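Local coordinates for putative permease protein, ABC transporter (PDB 3IS6), which is a putative ABC-transporter permease, represented here by its MacB-like periplasmic core domain, and is probably involved in transport across the membrane, at residues L70-T75 against R128-E133. Sequence-based numbering, arbitrary orientation.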
loop_
_atom_site.group_PDB
_atom_site.type_symbol
_atom_site.label_atom_id
_atom_site.label_comp_id
_atom_site.label_asym_id
_atom_site.label_seq_id
_atom_site.Cartn_x
_atom_site.Cartn_y
_atom_site.Cartn_z
ATOM N N LEU A 70 19.474 10.970 0.406
ATOM C CA LEU A 70 20.504 9.992 0.118
ATOM C C LEU A 70 21.534 9.978 1.225
ATOM O O LEU A 70 22.077 10.971 1.529
ATOM C CB LEU A 70 21.186 10.337 -1.180
ATOM C CG LEU A 70 22.323 9.460 -1.644
ATOM C CD1 LEU A 70 21.885 8.091 -1.946
ATOM C CD2 LEU A 70 23.019 10.088 -2.787
ATOM N N GLU A 71 21.726 8.851 1.867
ATOM C CA GLU A 71 22.770 8.705 2.873
ATOM C C GLU A 71 22.694 9.797 3.931
ATOM O O GLU A 71 23.675 10.340 4.322
ATOM C CB GLU A 71 24.153 8.646 2.248
ATOM C CG GLU A 71 24.456 7.380 1.457
ATOM C CD GLU A 71 24.512 6.106 2.293
ATOM O OE1 GLU A 71 24.755 6.178 3.484
ATOM O OE2 GLU A 71 24.304 5.017 1.773
ATOM N N ASP A 72 21.489 10.142 4.319
ATOM C CA ASP A 72 21.242 11.033 5.406
ATOM C C ASP A 72 21.717 12.444 5.166
ATOM O O ASP A 72 21.840 13.165 6.084
ATOM C CB ASP A 72 21.880 10.516 6.691
ATOM C CG ASP A 72 21.327 9.181 7.130
ATOM O OD1 ASP A 72 20.150 9.082 7.375
ATOM O OD2 ASP A 72 22.063 8.219 7.236
ATOM N N ASN A 73 21.973 12.831 3.942
ATOM C CA ASN A 73 22.414 14.181 3.673
ATOM C C ASN A 73 21.565 14.978 2.687
ATOM O O ASN A 73 20.753 15.743 3.076
ATOM C CB ASN A 73 23.872 14.163 3.233
ATOM C CG ASN A 73 24.486 15.543 3.108
ATOM O OD1 ASN A 73 23.922 16.526 3.488
ATOM N ND2 ASN A 73 25.660 15.582 2.553
ATOM N N LYS A 74 21.831 14.796 1.418
ATOM C CA LYS A 74 21.187 15.542 0.368
ATOM C C LYS A 74 19.833 14.990 -0.057
ATOM O O LYS A 74 19.641 13.830 -0.105
ATOM C CB LYS A 74 22.113 15.695 -0.832
ATOM C CG LYS A 74 23.391 16.366 -0.471
ATOM C CD LYS A 74 24.253 16.712 -1.608
ATOM C CE LYS A 74 25.425 17.539 -1.151
ATOM N NZ LYS A 74 26.457 17.616 -2.154
ATOM N N THR A 75 18.946 15.895 -0.409
ATOM C CA THR A 75 17.576 15.608 -0.769
ATOM C C THR A 75 17.358 15.749 -2.257
ATOM O O THR A 75 17.843 16.648 -2.860
ATOM C CB THR A 75 16.635 16.543 -0.038
ATOM O OG1 THR A 75 16.647 16.230 1.345
ATOM C CG2 THR A 75 15.292 16.360 -0.501
ATOM N N ARG A 128 22.167 4.172 0.109
ATOM C CA ARG A 128 20.882 4.042 0.745
ATOM C C ARG A 128 20.027 5.322 0.695
ATOM O O ARG A 128 20.516 6.386 0.936
ATOM C CB ARG A 128 21.051 3.569 2.176
ATOM C CG ARG A 128 21.634 2.184 2.310
ATOM C CD ARG A 128 22.233 1.948 3.683
ATOM N NE ARG A 128 23.290 2.902 3.983
ATOM C CZ ARG A 128 24.265 2.716 4.864
ATOM N NH1 ARG A 128 24.344 1.602 5.559
ATOM N NH2 ARG A 128 25.155 3.656 5.055
ATOM N N LEU A 129 18.762 5.142 0.373
ATOM C CA LEU A 129 17.774 6.186 0.195
ATOM C C LEU A 129 16.621 6.020 1.175
ATOM O O LEU A 129 16.215 4.941 1.441
ATOM C CB LEU A 129 17.164 6.096 -1.200
ATOM C CG LEU A 129 17.856 6.630 -2.423
ATOM C CD1 LEU A 129 17.159 6.288 -3.645
ATOM C CD2 LEU A 129 17.944 8.064 -2.324
ATOM N N ARG A 130 16.082 7.102 1.685
ATOM C CA ARG A 130 14.824 7.034 2.392
ATOM C C ARG A 130 13.962 8.274 2.194
ATOM O O ARG A 130 14.434 9.289 1.824
ATOM C CB ARG A 130 15.030 6.706 3.845
ATOM C CG ARG A 130 15.548 7.785 4.639
ATOM C CD ARG A 130 15.577 7.396 6.085
ATOM N NE ARG A 130 16.452 6.287 6.356
ATOM C CZ ARG A 130 17.691 6.430 6.754
ATOM N NH1 ARG A 130 18.167 7.633 6.890
ATOM N NH2 ARG A 130 18.458 5.388 6.990
ATOM N N PRO A 131 12.683 8.158 2.439
ATOM C CA PRO A 131 11.798 9.275 2.203
ATOM C C PRO A 131 12.215 10.387 3.101
ATOM O O PRO A 131 12.620 10.172 4.191
ATOM C CB PRO A 131 10.443 8.733 2.619
ATOM C CG PRO A 131 10.566 7.351 2.546
ATOM C CD PRO A 131 11.929 7.006 2.918
ATOM N N ALA A 132 12.084 11.591 2.622
ATOM C CA ALA A 132 12.635 12.708 3.315
ATOM C C ALA A 132 12.074 12.860 4.713
ATOM O O ALA A 132 12.750 13.298 5.570
ATOM C CB ALA A 132 12.446 13.946 2.537
ATOM N N GLU A 133 10.837 12.519 4.931
ATOM C CA GLU A 133 10.242 12.803 6.218
ATOM C C GLU A 133 10.260 11.642 7.202
ATOM O O GLU A 133 9.800 11.774 8.299
ATOM C CB GLU A 133 8.832 13.351 6.049
#
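E71 and R128 meet through a two-pronged salt bridge that illustrates how one carboxylate can serve a side chain and a backbone at once. The guanidinium of R128 comes side-on: NH2 bonds E71 OE1 at 3.0 Å almost straight, using the syn lone pair of that oxygen, while NE reaches E71 OE2 at 3.2 Å. The two flat groups are not coplanar but turned 43° against each other, and the bond from NE is the more bent, with its acceptor tilted from the guanidinium plane. E71 OE2 accepts a second donor, the backbone N of R128 at 2.8 Å, which reaches it from above the carboxylate plane, on the same face as NE. A bend at chi2 (-66°) of E71 folds its carboxylate back toward the R128 backbone, whose O in turn takes the N of E71 at 2.9 Å.

One residue on, D72 OD1 meets R130 NH1 at the edge of the guanidinium, close to its plane; at 2.5 Å this bridge is short, and its exact length deserves caution. The same guanidinium is tied through NE and NH2 to the carbonyls of R138 and D137.

Beneath the charged pairs L70 and L129 form an antiparallel non-hydrogen-bonded pair, and L70 CD1 and L129 CD2 come within 4.0 Å of each other. L129 also touches C110 and I112 of strand 109-113. E71 and D72 both adopt left-handed helical backbone angles, making a type I' turn closed by N73 N on L70 O, at the tip of the hairpin joining strands 54-70 and 74-83. Turn and strand 128-131 are thus joined by two acid-arginine pairs above an apolar contact. With three bonds from R128 on its oxygens, E71 is likely to be kept ionised and its carboxylate restrained from rotating.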